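Hypothetical protein, similar to alpha-acetolactate decarboxylase (Staphylococcus aureus subsp. aureus, PDB 1XV2) is of uncharacterised function but probably acts as a zinc-dependent alpha-acetolactate decarboxylase, turning acetolactate into acetoin with loss of carbon dioxide. Local coordinates at residues T16-L21 and T137-S142; T80-S85 and A114-G119; S85-L90 and D197-I202; M128-Q133 and A143-E148. One frame throughout, in Å; residues are numbered along the deposited sequence.

Contact 1: T16-L21 and T137-S142; sequences TLMAGL and TRLIDS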
loop_
_atom_site.group_PDB
_atom_site.type_symbol
_atom_site.label_atom_id
_atom_site.label_comp_id
_atom_site.label_asym_id
_atom_site.label_seq_id
_atom_site.Cartn_x
_atom_site.Cartn_y
_atom_site.Cartn_z
ATOM N N THR A 16 10.461 4.401 2.930
ATOM C CA THR A 16 11.388 5.035 2.000
ATOM C C THR A 16 11.954 6.318 2.610
ATOM O O THR A 16 13.095 6.693 2.338
ATOM C CB THR A 16 10.695 5.358 0.651
ATOM O OG1 THR A 16 10.329 4.135 -0.003
ATOM C CG2 THR A 16 11.625 6.151 -0.257
ATOM N N LEU A 17 11.154 6.995 3.428
ATOM C CA LEU A 17 11.625 8.209 4.085
ATOM C C LEU A 17 12.726 7.762 5.048
ATOM O O LEU A 17 13.820 8.324 5.055
ATOM C CB LEU A 17 10.491 8.883 4.870
ATOM C CG LEU A 17 10.795 10.281 5.427
ATOM C CD1 LEU A 17 10.733 11.294 4.292
ATOM C CD2 LEU A 17 9.788 10.649 6.517
HETATM N N MSE A 18 12.428 6.736 5.846
HETATM C CA MSE A 18 13.382 6.194 6.816
HETATM C C MSE A 18 14.682 5.777 6.136
HETATM O O MSE A 18 15.755 5.831 6.735
HETATM C CB MSE A 18 12.790 4.973 7.529
HETATM C CG MSE A 18 11.605 5.254 8.437
HETATM SE SE MSE A 18 12.048 6.316 9.994
HETATM C CE MSE A 18 13.005 5.000 11.010
ATOM N N ALA A 19 14.571 5.356 4.879
ATOM C CA ALA A 19 15.724 4.913 4.105
ATOM C C ALA A 19 16.679 6.046 3.739
ATOM O O ALA A 19 17.801 5.792 3.300
ATOM C CB ALA A 19 15.256 4.202 2.843
ATOM N N GLY A 20 16.237 7.291 3.897
ATOM C CA GLY A 20 17.113 8.405 3.582
ATOM C C GLY A 20 16.715 9.285 2.412
ATOM O O GLY A 20 17.442 10.218 2.072
ATOM N N LEU A 21 15.578 9.000 1.786
ATOM C CA LEU A 21 15.128 9.816 0.663
ATOM C C LEU A 21 14.275 10.953 1.209
ATOM O O LEU A 21 13.051 10.860 1.277
ATOM C CB LEU A 21 14.335 8.965 -0.336
ATOM C CG LEU A 21 15.197 8.023 -1.184
ATOM C CD1 LEU A 21 15.813 6.951 -0.309
ATOM C CD2 LEU A 21 14.344 7.388 -2.267
ATOM N N THR A 137 20.955 11.076 5.022
ATOM C CA THR A 137 21.293 9.813 5.670
ATOM C C THR A 137 19.975 9.198 6.124
ATOM O O THR A 137 18.910 9.785 5.917
ATOM C CB THR A 137 22.169 10.013 6.921
ATOM O OG1 THR A 137 21.427 10.740 7.910
ATOM C CG2 THR A 137 23.438 10.781 6.574
ATOM N N ARG A 138 20.040 8.026 6.745
ATOM C CA ARG A 138 18.831 7.369 7.227
ATOM C C ARG A 138 18.188 8.265 8.285
ATOM O O ARG A 138 18.871 8.810 9.151
ATOM C CB ARG A 138 19.172 5.992 7.803
ATOM C CG ARG A 138 19.846 5.068 6.794
ATOM C CD ARG A 138 20.014 3.664 7.347
ATOM N NE ARG A 138 18.730 2.992 7.518
ATOM C CZ ARG A 138 17.974 2.557 6.515
ATOM N NH1 ARG A 138 18.368 2.715 5.258
ATOM N NH2 ARG A 138 16.816 1.966 6.769
ATOM N N LEU A 139 16.873 8.416 8.203
ATOM C CA LEU A 139 16.129 9.278 9.117
ATOM C C LEU A 139 16.302 8.962 10.603
ATOM O O LEU A 139 16.056 9.817 11.459
ATOM C CB LEU A 139 14.645 9.250 8.751
ATOM C CG LEU A 139 13.778 10.335 9.390
ATOM C CD1 LEU A 139 14.372 11.704 9.093
ATOM C CD2 LEU A 139 12.361 10.240 8.854
ATOM N N ILE A 140 16.726 7.741 10.912
ATOM C CA ILE A 140 16.918 7.341 12.301
ATOM C C ILE A 140 17.955 8.234 12.981
ATOM O O ILE A 140 17.907 8.449 14.197
ATOM C CB ILE A 140 17.375 5.863 12.399
ATOM C CG1 ILE A 140 17.452 5.432 13.864
ATOM C CG2 ILE A 140 18.727 5.685 11.718
ATOM C CD1 ILE A 140 16.127 5.512 14.598
ATOM N N ASP A 141 18.884 8.761 12.189
ATOM C CA ASP A 141 19.938 9.622 12.716
ATOM C C ASP A 141 19.366 10.945 13.202
ATOM O O ASP A 141 19.881 11.544 14.142
ATOM C CB ASP A 141 21.009 9.888 11.651
ATOM C CG ASP A 141 21.678 8.614 11.161
ATOM O OD1 ASP A 141 22.008 7.749 12.001
ATOM O OD2 ASP A 141 21.883 8.483 9.935
ATOM N N SER A 142 18.301 11.402 12.554
ATOM C CA SER A 142 17.666 12.653 12.943
ATOM C C SER A 142 16.892 12.442 14.233
ATOM O O SER A 142 16.994 13.237 15.171
ATOM C CB SER A 142 16.723 13.134 11.845
ATOM O OG SER A 142 17.445 13.418 10.660
HETATM O O HOH W 1 16.211 5.384 9.474
#

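Contact 2: T80-S85 and A114-G119; sequences TNFKAS and AVKIYG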
loop_
_atom_site.group_PDB
_atom_site.type_symbol
_atom_site.label_atom_id
_atom_site.label_comp_id
_atom_site.label_asym_id
_atom_site.label_seq_id
_atom_site.Cartn_x
_atom_site.Cartn_y
_atom_site.Cartn_z
ATOM N N THR A 80 -6.407 13.489 4.391
ATOM C CA THR A 80 -7.750 13.029 4.075
ATOM C C THR A 80 -8.792 14.125 4.241
ATOM O O THR A 80 -8.562 15.116 4.937
ATOM C CB THR A 80 -8.161 11.857 4.990
ATOM O OG1 THR A 80 -9.418 11.323 4.555
ATOM C CG2 THR A 80 -8.301 12.335 6.433
ATOM N N ASN A 81 -9.923 13.949 3.566
ATOM C CA ASN A 81 -11.046 14.872 3.683
ATOM C C ASN A 81 -11.789 14.254 4.855
ATOM O O ASN A 81 -12.628 13.373 4.673
ATOM C CB ASN A 81 -11.926 14.835 2.433
ATOM C CG ASN A 81 -11.252 15.446 1.229
ATOM O OD1 ASN A 81 -10.800 16.593 1.272
ATOM N ND2 ASN A 81 -11.181 14.686 0.139
ATOM N N PHE A 82 -11.452 14.703 6.058
ATOM C CA PHE A 82 -12.039 14.159 7.273
ATOM C C PHE A 82 -13.552 14.240 7.385
ATOM O O PHE A 82 -14.131 15.320 7.441
ATOM C CB PHE A 82 -11.410 14.811 8.505
ATOM C CG PHE A 82 -11.640 14.041 9.772
ATOM C CD1 PHE A 82 -11.164 12.740 9.900
ATOM C CD2 PHE A 82 -12.348 14.603 10.831
ATOM C CE1 PHE A 82 -11.389 12.006 11.063
ATOM C CE2 PHE A 82 -12.578 13.878 12.000
ATOM C CZ PHE A 82 -12.098 12.576 12.115
ATOM N N LYS A 83 -14.172 13.067 7.424
ATOM C CA LYS A 83 -15.616 12.923 7.562
ATOM C C LYS A 83 -15.813 11.909 8.693
ATOM O O LYS A 83 -15.831 10.698 8.462
ATOM C CB LYS A 83 -16.215 12.395 6.253
ATOM C CG LYS A 83 -17.684 12.004 6.333
ATOM C CD LYS A 83 -18.579 13.197 6.617
ATOM C CE LYS A 83 -20.024 12.755 6.798
ATOM N NZ LYS A 83 -20.163 11.829 7.961
ATOM N N ALA A 84 -15.940 12.415 9.917
ATOM C CA ALA A 84 -16.108 11.563 11.092
ATOM C C ALA A 84 -17.303 10.629 10.988
ATOM O O ALA A 84 -18.431 11.071 10.776
ATOM C CB ALA A 84 -16.234 12.424 12.345
ATOM N N SER A 85 -17.053 9.333 11.135
ATOM C CA SER A 85 -18.130 8.355 11.076
ATOM C C SER A 85 -18.551 7.979 12.495
ATOM O O SER A 85 -19.570 7.318 12.698
ATOM C CB SER A 85 -17.687 7.112 10.304
ATOM O OG SER A 85 -16.470 6.603 10.808
ATOM N N ALA A 114 -8.630 7.300 10.407
ATOM C CA ALA A 114 -8.144 8.612 10.783
ATOM C C ALA A 114 -8.755 8.985 12.125
ATOM O O ALA A 114 -9.875 8.586 12.433
ATOM C CB ALA A 114 -8.535 9.639 9.728
ATOM N N VAL A 115 -8.017 9.749 12.921
ATOM C CA VAL A 115 -8.515 10.169 14.219
ATOM C C VAL A 115 -8.283 11.643 14.466
ATOM O O VAL A 115 -7.351 12.250 13.933
ATOM C CB VAL A 115 -7.845 9.395 15.375
ATOM C CG1 VAL A 115 -8.076 7.907 15.207
ATOM C CG2 VAL A 115 -6.360 9.709 15.420
ATOM N N LYS A 116 -9.153 12.212 15.285
ATOM C CA LYS A 116 -9.059 13.607 15.657
ATOM C C LYS A 116 -9.447 13.644 17.124
ATOM O O LYS A 116 -10.532 13.199 17.498
ATOM C CB LYS A 116 -10.019 14.462 14.828
ATOM C CG LYS A 116 -9.835 15.953 15.059
ATOM C CD LYS A 116 -10.691 16.794 14.129
ATOM C CE LYS A 116 -10.403 18.274 14.333
ATOM N NZ LYS A 116 -11.172 19.145 13.400
ATOM N N ILE A 117 -8.539 14.143 17.952
ATOM C CA ILE A 117 -8.758 14.236 19.389
ATOM C C ILE A 117 -8.584 15.698 19.767
ATOM O O ILE A 117 -7.471 16.217 19.731
ATOM C CB ILE A 117 -7.725 13.380 20.150
ATOM C CG1 ILE A 117 -7.797 11.932 19.658
ATOM C CG2 ILE A 117 -7.980 13.465 21.651
ATOM C CD1 ILE A 117 -6.643 11.062 20.109
ATOM N N TYR A 118 -9.683 16.361 20.118
ATOM C CA TYR A 118 -9.633 17.778 20.468
ATOM C C TYR A 118 -10.166 18.089 21.862
ATOM O O TYR A 118 -11.203 17.570 22.268
ATOM C CB TYR A 118 -10.422 18.609 19.452
ATOM C CG TYR A 118 -10.455 20.069 19.826
ATOM C CD1 TYR A 118 -9.335 20.880 19.637
ATOM C CD2 TYR A 118 -11.567 20.617 20.470
ATOM C CE1 TYR A 118 -9.313 22.196 20.088
ATOM C CE2 TYR A 118 -11.556 21.932 20.929
ATOM C CZ TYR A 118 -10.426 22.715 20.738
ATOM O OH TYR A 118 -10.394 24.004 21.225
ATOM N N GLY A 119 -9.460 18.961 22.573
ATOM C CA GLY A 119 -9.870 19.341 23.914
ATOM C C GLY A 119 -8.677 19.732 24.764
ATOM O O GLY A 119 -7.701 20.287 24.254
#

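Contact 3: S85-L90 and D197-I202; sequences SKTFPL and DVVVEI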
loop_
_atom_site.group_PDB
_atom_site.type_symbol
_atom_site.label_atom_id
_atom_site.label_comp_id
_atom_site.label_asym_id
_atom_site.label_seq_id
_atom_site.Cartn_x
_atom_site.Cartn_y
_atom_site.Cartn_z
ATOM N N SER A 85 -17.053 9.333 11.135
ATOM C CA SER A 85 -18.130 8.355 11.076
ATOM C C SER A 85 -18.551 7.979 12.495
ATOM O O SER A 85 -19.570 7.318 12.698
ATOM C CB SER A 85 -17.687 7.112 10.304
ATOM O OG SER A 85 -16.470 6.603 10.808
ATOM N N LYS A 86 -17.761 8.416 13.472
ATOM C CA LYS A 86 -18.053 8.147 14.873
ATOM C C LYS A 86 -17.415 9.212 15.759
ATOM O O LYS A 86 -16.286 9.641 15.514
ATOM C CB LYS A 86 -17.546 6.756 15.276
ATOM C CG LYS A 86 -17.847 6.402 16.728
ATOM C CD LYS A 86 -17.439 4.979 17.078
ATOM C CE LYS A 86 -18.363 3.950 16.443
ATOM N NZ LYS A 86 -17.974 2.552 16.811
ATOM N N THR A 87 -18.151 9.636 16.781
ATOM C CA THR A 87 -17.680 10.648 17.716
ATOM C C THR A 87 -17.972 10.169 19.133
ATOM O O THR A 87 -18.970 9.484 19.360
ATOM C CB THR A 87 -18.406 11.988 17.486
ATOM O OG1 THR A 87 -18.235 12.398 16.123
ATOM C CG2 THR A 87 -17.849 13.061 18.399
ATOM N N PHE A 88 -17.104 10.525 20.080
ATOM C CA PHE A 88 -17.283 10.130 21.477
ATOM C C PHE A 88 -16.262 10.807 22.388
ATOM O O PHE A 88 -15.121 11.043 21.994
ATOM C CB PHE A 88 -17.180 8.606 21.611
ATOM C CG PHE A 88 -15.832 8.049 21.249
ATOM C CD1 PHE A 88 -14.809 7.997 22.190
ATOM C CD2 PHE A 88 -15.588 7.566 19.969
ATOM C CE1 PHE A 88 -13.559 7.470 21.861
ATOM C CE2 PHE A 88 -14.343 7.037 19.628
ATOM C CZ PHE A 88 -13.328 6.988 20.574
ATOM N N PRO A 89 -16.667 11.135 23.625
ATOM C CA PRO A 89 -15.769 11.793 24.577
ATOM C C PRO A 89 -14.886 10.860 25.401
ATOM O O PRO A 89 -15.114 9.652 25.461
ATOM C CB PRO A 89 -16.733 12.589 25.450
ATOM C CG PRO A 89 -17.905 11.672 25.539
ATOM C CD PRO A 89 -18.060 11.162 24.114
ATOM N N LEU A 90 -13.866 11.444 26.026
ATOM C CA LEU A 90 -12.936 10.718 26.884
ATOM C C LEU A 90 -12.390 11.698 27.909
ATOM O O LEU A 90 -12.182 12.873 27.603
ATOM C CB LEU A 90 -11.781 10.123 26.075
ATOM C CG LEU A 90 -12.100 8.961 25.129
ATOM C CD1 LEU A 90 -10.814 8.482 24.461
ATOM C CD2 LEU A 90 -12.744 7.823 25.904
ATOM N N ASP A 197 -9.963 16.368 29.144
ATOM C CA ASP A 197 -11.327 16.327 28.639
ATOM C C ASP A 197 -11.247 16.581 27.138
ATOM O O ASP A 197 -10.854 17.668 26.707
ATOM C CB ASP A 197 -12.180 17.405 29.308
ATOM C CG ASP A 197 -13.663 17.192 29.083
ATOM O OD1 ASP A 197 -14.077 17.000 27.920
ATOM O OD2 ASP A 197 -14.419 17.220 30.074
ATOM N N VAL A 198 -11.605 15.575 26.349
ATOM C CA VAL A 198 -11.548 15.696 24.897
ATOM C C VAL A 198 -12.686 14.978 24.192
ATOM O O VAL A 198 -13.471 14.260 24.810
ATOM C CB VAL A 198 -10.240 15.102 24.337
ATOM C CG1 VAL A 198 -9.038 15.833 24.912
ATOM C CG2 VAL A 198 -10.175 13.617 24.662
ATOM N N VAL A 199 -12.760 15.191 22.882
ATOM C CA VAL A 199 -13.755 14.547 22.036
ATOM C C VAL A 199 -12.948 13.803 20.976
ATOM O O VAL A 199 -12.002 14.355 20.413
ATOM C CB VAL A 199 -14.671 15.577 21.335
ATOM C CG1 VAL A 199 -15.589 14.870 20.342
ATOM C CG2 VAL A 199 -15.490 16.331 22.370
ATOM N N VAL A 200 -13.305 12.551 20.720
ATOM C CA VAL A 200 -12.601 11.752 19.730
ATOM C C VAL A 200 -13.463 11.496 18.500
ATOM O O VAL A 200 -14.605 11.043 18.612
ATOM C CB VAL A 200 -12.171 10.381 20.307
ATOM C CG1 VAL A 200 -11.425 9.581 19.248
ATOM C CG2 VAL A 200 -11.298 10.579 21.544
ATOM N N GLU A 201 -12.903 11.788 17.331
ATOM C CA GLU A 201 -13.593 11.564 16.065
ATOM C C GLU A 201 -12.795 10.550 15.255
ATOM O O GLU A 201 -11.571 10.656 15.137
ATOM C CB GLU A 201 -13.719 12.871 15.281
ATOM C CG GLU A 201 -14.702 13.854 15.882
ATOM C CD GLU A 201 -14.655 15.205 15.200
ATOM O OE1 GLU A 201 -13.638 15.914 15.354
ATOM O OE2 GLU A 201 -15.630 15.556 14.506
ATOM N N ILE A 202 -13.489 9.561 14.704
ATOM C CA ILE A 202 -12.839 8.528 13.911
ATOM C C ILE A 202 -13.458 8.427 12.522
ATOM O O ILE A 202 -14.642 8.720 12.332
ATOM C CB ILE A 202 -12.965 7.143 14.582
ATOM C CG1 ILE A 202 -12.407 7.190 16.001
ATOM C CG2 ILE A 202 -12.204 6.101 13.774
ATOM C CD1 ILE A 202 -12.531 5.872 16.746
HETATM O O HOH W 2 -18.120 14.928 15.231
#

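Contact 4: M128-Q133 and A143-E148; sequences MMPAQQ and ARRQPE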
loop_
_atom_site.group_PDB
_atom_site.type_symbol
_atom_site.label_atom_id
_atom_site.label_comp_id
_atom_site.label_asym_id
_atom_site.label_seq_id
_atom_site.Cartn_x
_atom_site.Cartn_y
_atom_site.Cartn_z
HETATM N N MSE A 128 10.210 17.367 17.560
HETATM C CA MSE A 128 10.222 18.152 16.335
HETATM C C MSE A 128 11.421 17.630 15.560
HETATM O O MSE A 128 12.568 17.958 15.876
HETATM C CB MSE A 128 10.386 19.643 16.643
HETATM C CG MSE A 128 9.281 20.236 17.513
HETATM SE SE MSE A 128 9.644 20.089 19.411
HETATM C CE MSE A 128 10.679 21.709 19.653
HETATM N N MSE A 129 11.158 16.791 14.565
HETATM C CA MSE A 129 12.231 16.199 13.781
HETATM C C MSE A 129 13.192 17.258 13.253
HETATM O O MSE A 129 12.787 18.171 12.536
HETATM C CB MSE A 129 11.651 15.398 12.611
HETATM C CG MSE A 129 12.648 14.447 11.953
HETATM SE SE MSE A 129 13.161 12.990 13.113
HETATM C CE MSE A 129 11.748 11.747 12.667
ATOM N N PRO A 130 14.479 17.156 13.622
ATOM C CA PRO A 130 15.476 18.126 13.158
ATOM C C PRO A 130 15.765 17.919 11.671
ATOM O O PRO A 130 15.905 16.786 11.204
ATOM C CB PRO A 130 16.679 17.832 14.046
ATOM C CG PRO A 130 16.563 16.364 14.283
ATOM C CD PRO A 130 15.085 16.182 14.548
ATOM N N ALA A 131 15.844 19.017 10.931
ATOM C CA ALA A 131 16.091 18.955 9.501
ATOM C C ALA A 131 17.490 18.463 9.141
ATOM O O ALA A 131 18.447 18.638 9.899
ATOM C CB ALA A 131 15.847 20.326 8.876
ATOM N N GLN A 132 17.588 17.831 7.976
ATOM C CA GLN A 132 18.856 17.326 7.456
ATOM C C GLN A 132 19.169 18.114 6.190
ATOM O O GLN A 132 18.266 18.635 5.543
ATOM C CB GLN A 132 18.745 15.845 7.078
ATOM C CG GLN A 132 19.260 14.859 8.113
ATOM C CD GLN A 132 19.340 13.447 7.555
ATOM O OE1 GLN A 132 19.947 13.218 6.506
ATOM N NE2 GLN A 132 18.732 12.494 8.254
ATOM N N GLN A 133 20.448 18.202 5.848
ATOM C CA GLN A 133 20.871 18.887 4.635
ATOM C C GLN A 133 21.503 17.820 3.751
ATOM O O GLN A 133 22.221 16.948 4.242
ATOM C CB GLN A 133 21.902 19.973 4.953
ATOM C CG GLN A 133 21.392 21.086 5.858
ATOM C CD GLN A 133 20.170 21.782 5.292
ATOM O OE1 GLN A 133 20.165 22.214 4.138
ATOM N NE2 GLN A 133 19.126 21.899 6.107
ATOM N N ALA A 143 16.131 11.352 14.280
ATOM C CA ALA A 143 15.327 11.026 15.449
ATOM C C ALA A 143 16.168 10.891 16.720
ATOM O O ALA A 143 15.717 11.243 17.808
ATOM C CB ALA A 143 14.551 9.738 15.196
ATOM N N ARG A 144 17.388 10.387 16.580
ATOM C CA ARG A 144 18.265 10.200 17.731
ATOM C C ARG A 144 18.860 11.488 18.294
ATOM O O ARG A 144 19.539 11.464 19.322
ATOM C CB ARG A 144 19.377 9.212 17.379
ATOM C CG ARG A 144 18.892 7.775 17.293
ATOM C CD ARG A 144 19.936 6.853 16.694
ATOM N NE ARG A 144 19.479 5.466 16.692
ATOM C CZ ARG A 144 20.058 4.489 16.000
ATOM N NH1 ARG A 144 21.121 4.745 15.250
ATOM N NH2 ARG A 144 19.570 3.257 16.058
ATOM N N ARG A 145 18.607 12.609 17.626
ATOM C CA ARG A 145 19.106 13.901 18.086
ATOM C C ARG A 145 17.962 14.908 18.080
ATOM O O ARG A 145 18.177 16.117 18.159
ATOM C CB ARG A 145 20.244 14.392 17.183
ATOM C CG ARG A 145 19.837 14.714 15.748
ATOM C CD ARG A 145 21.061 15.027 14.888
ATOM N NE ARG A 145 20.717 15.302 13.493
ATOM C CZ ARG A 145 20.281 16.472 13.036
ATOM N NH1 ARG A 145 20.134 17.505 13.858
ATOM N NH2 ARG A 145 19.984 16.609 11.749
ATOM N N GLN A 146 16.741 14.390 17.993
ATOM C CA GLN A 146 15.544 15.219 17.962
ATOM C C GLN A 146 15.267 15.937 19.269
ATOM O O GLN A 146 15.537 15.417 20.354
ATOM C CB GLN A 146 14.314 14.368 17.643
ATOM C CG GLN A 146 14.009 13.335 18.726
ATOM C CD GLN A 146 12.839 12.439 18.379
ATOM O OE1 GLN A 146 12.612 12.125 17.215
ATOM N NE2 GLN A 146 12.102 12.006 19.394
ATOM N N PRO A 147 14.734 17.160 19.181
ATOM C CA PRO A 147 14.428 17.880 20.412
ATOM C C PRO A 147 13.017 17.426 20.807
ATOM O O PRO A 147 12.240 16.980 19.956
ATOM C CB PRO A 147 14.485 19.340 19.978
ATOM C CG PRO A 147 13.986 19.283 18.575
ATOM C CD PRO A 147 14.703 18.066 18.020
ATOM N N GLU A 148 12.701 17.514 22.090
ATOM C CA GLU A 148 11.390 17.117 22.582
ATOM C C GLU A 148 10.899 18.183 23.548
ATOM O O GLU A 148 11.676 18.728 24.330
ATOM C CB GLU A 148 11.478 15.754 23.282
ATOM C CG GLU A 148 11.667 14.569 22.325
ATOM C CD GLU A 148 11.984 13.258 23.046
ATOM O OE1 GLU A 148 11.422 13.020 24.137
ATOM O OE2 GLU A 148 12.787 12.459 22.512
HETATM O O HOH W 3 19.158 19.913 12.259
#

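Contact 1: T16-L21 and T137-S142
M18 O is the polar centre of the meeting between T16-L21 and T137-S142. L139 N donates to it at 3.2 Å, a somewhat bent bond (144° at the hydrogen) whose donor stands above the carbonyl plane. A water donates to the same oxygen at 2.8 Å and accepts from I140 N, so the one carbonyl serves two consecutive amides, the second through the water. The R138 guanidinium adds a charge: M18 O sits 3.9 Å above one of its faces, over the centre, an arrangement that would probably polarise the carbonyl further. The bend at chi3 of R138 (68°) helps turn the guanidinium back over the M18-A19 peptide, where R138 NH1 comes 3.6 Å from A19 CA. The guanidinium is also held by a salt bridge to E232 and by D225 O, on the C-terminal part of the chain.

Weaker backbone contacts run alongside. G20 CA comes 3.3 Å from T137 O in a CA-H...O contact, and R138 CA makes a similar one to M18 O.

The apolar part belongs to L139, whose CB heads toward the helix end. L139 CD2 presses on L17 CD2 at 3.5 Å, a tight fit. M18 SE lies 4.1 Å from L139 CD2, the two side chains crossing at about a right angle.

G20, with positive phi (114°), is where the chain leaves helix 14-18, in a Schellman motif. The contact thus sets the C-terminal end of one short helix against the chain entering another, helix 140-143, with the side chain of L17 about 8 Å from the zinc ion.

Contact 2: T80-S85 and A114-G119
F82 N is held by the side-chain oxygen of N36, a bond that helps hold the loop where the F82 ring leans onto A114 and K116 of strand 113-118, and T80, at the end of strand 77-80, is tied by its own hydroxyl to V7 O. Across the contact itself the meeting is almost wholly apolar.

With CG anti to the backbone N (chi1 -163°), the F82 ring is carried toward the strand and straddles two residues that share one side of it. A114 CB comes to the ring's edge, near its plane, 3.9 Å from F82 CE1, and A114 O also lies at the edge, in plane, 4.0 Å from F82 CE1. K116 CB approaches obliquely at 3.9 Å from both F82 CE2 and F82 CZ. The fully extended K116 chain then carries K116 CD past F82 CE2 at 4.1 Å and leads the amine away from the loop, toward D53 in a long, weak ion pair. Beside the ring, T80 CG2 meets A114 CB at 4.3 Å.

E201 and Q203 of strand 198-204 and L37 of strand 37-42 also touch F82, so the ring sits where the two large sheets come together. The contact is therefore held by dispersion and fit: the aliphatic root of K116 serves as an apolar surface, while the polar groups of T80 and F82 N find their partners in other parts of the chain.

Contact 3: S85-L90 and D197-I202
Strands 86-90 and 198-202 form an antiparallel ladder that starts with a classic beta bulge, S85 and K86 both facing I202. At the bulge I202 O takes a sound bond from S85 N at 2.8 Å, nearly along the C=O axis, and a weak one from K86 N. I202 N returns the pairing to K86 O at 2.9 Å, straight (166°) and in the carbonyl plane.

Beyond the bulge the two hydrogen-bonded pairs are fully reciprocated. F88 N reaches V200 O at 2.9 Å and V200 N reaches F88 O at 2.7 Å; L90 and V198 exchange bonds in the same way, the one from V198 N being nearly linear (169°). On the other edge of strand 198-202, V199 and E201 bond through their backbones to Y118 and K116 of strand 113-118. P89, which has no N-H to give, falls at a non-hydrogen-bonded pair with V199, a position where this ladder needs no donor.

Among the side chains, F88 CG lies between backbone N and carbonyl (chi1 64°), which lays the ring alongside V200. V200 CB stands over a face of the F88 ring, 3.8 Å from its centroid, in a CH-pi contact, and I202 CD1 touches the ring edge. I202 and F88 also meet helix 95-105, which covers this face. On the other face, a water joins T87 OG1 to E201 OE2, 2.7 Å from each, and T87 CG2 presses tightly on V199 CG1, 3.5 Å away.

Contact 4: M128-Q133 and A143-E148
R145 reaches across to the loop 128-133 and bonds to A131 O through NH2, at 3.1 Å, with 149° at the hydrogen. The oxygen lies close to the guanidinium plane, although the donor stands well above the plane of the carbonyl. A water completes a small ring, donating to A131 O and accepting from R145 NH1, and it too lies in the guanidinium plane. Two in-plane partners at this edge probably hold the rotation of the group. The other cross-segment hydrogen bond is between backbones, from M128 N to P147 O at 3.2 Å.

Packing accompanies these bonds. R145 runs straight from CG to NE, and this length places P130 CG over one face of the guanidinium, with R145 NH1 3.5 Å from P130 CB. P130 CD rests on the backbone and root of Q146, 3.6 Å from its CA, and on P147 CD. P147 CD in turn lies only 3.0 Å from M128 O, a close approach.

The selenium of M129, swung round by bends at chi2 and chi3, lies 3.6 Å from A143 N and 4.1 Å from A143 CB. At the far end, Q146 NE2 donates within its own segment to E148 OE2, while Q146 OE1 accepts from R127 NH1.

The two loops flank helix 140-143 and close the long connection between strands 120-127 and 148-151, antiparallel neighbours in the larger sheet. The M129 side chain is about 6 Å from the zinc ion that H176, H178 and H189 bind, which places this closure beside the metal site.

Overall arrangement
Two pairs of contacts lie on opposite sides of the chain's centre. Contacts 2 and 3, with centres 9 Å apart, share S85 and the larger antiparallel sheet, where strands 113-118 and 198-204 are neighbours. Contacts 1 and 4, with centres 11 Å apart, meet around helix 140-143, where Q132 OE1 takes T137 N and Q132 NE2 reaches S142 OG. Contact 1 is about 23 Å from contact 3 between nearest atoms. Along the chain contact 2 is nested within contact 1 and contact 4 within contact 3, whereas 1 and 3 cross. Distant sequence is thus interleaved, and the side chains of L17 and M129 bring contacts 1 and 4 within about 8 and 6 Å of the zinc ion.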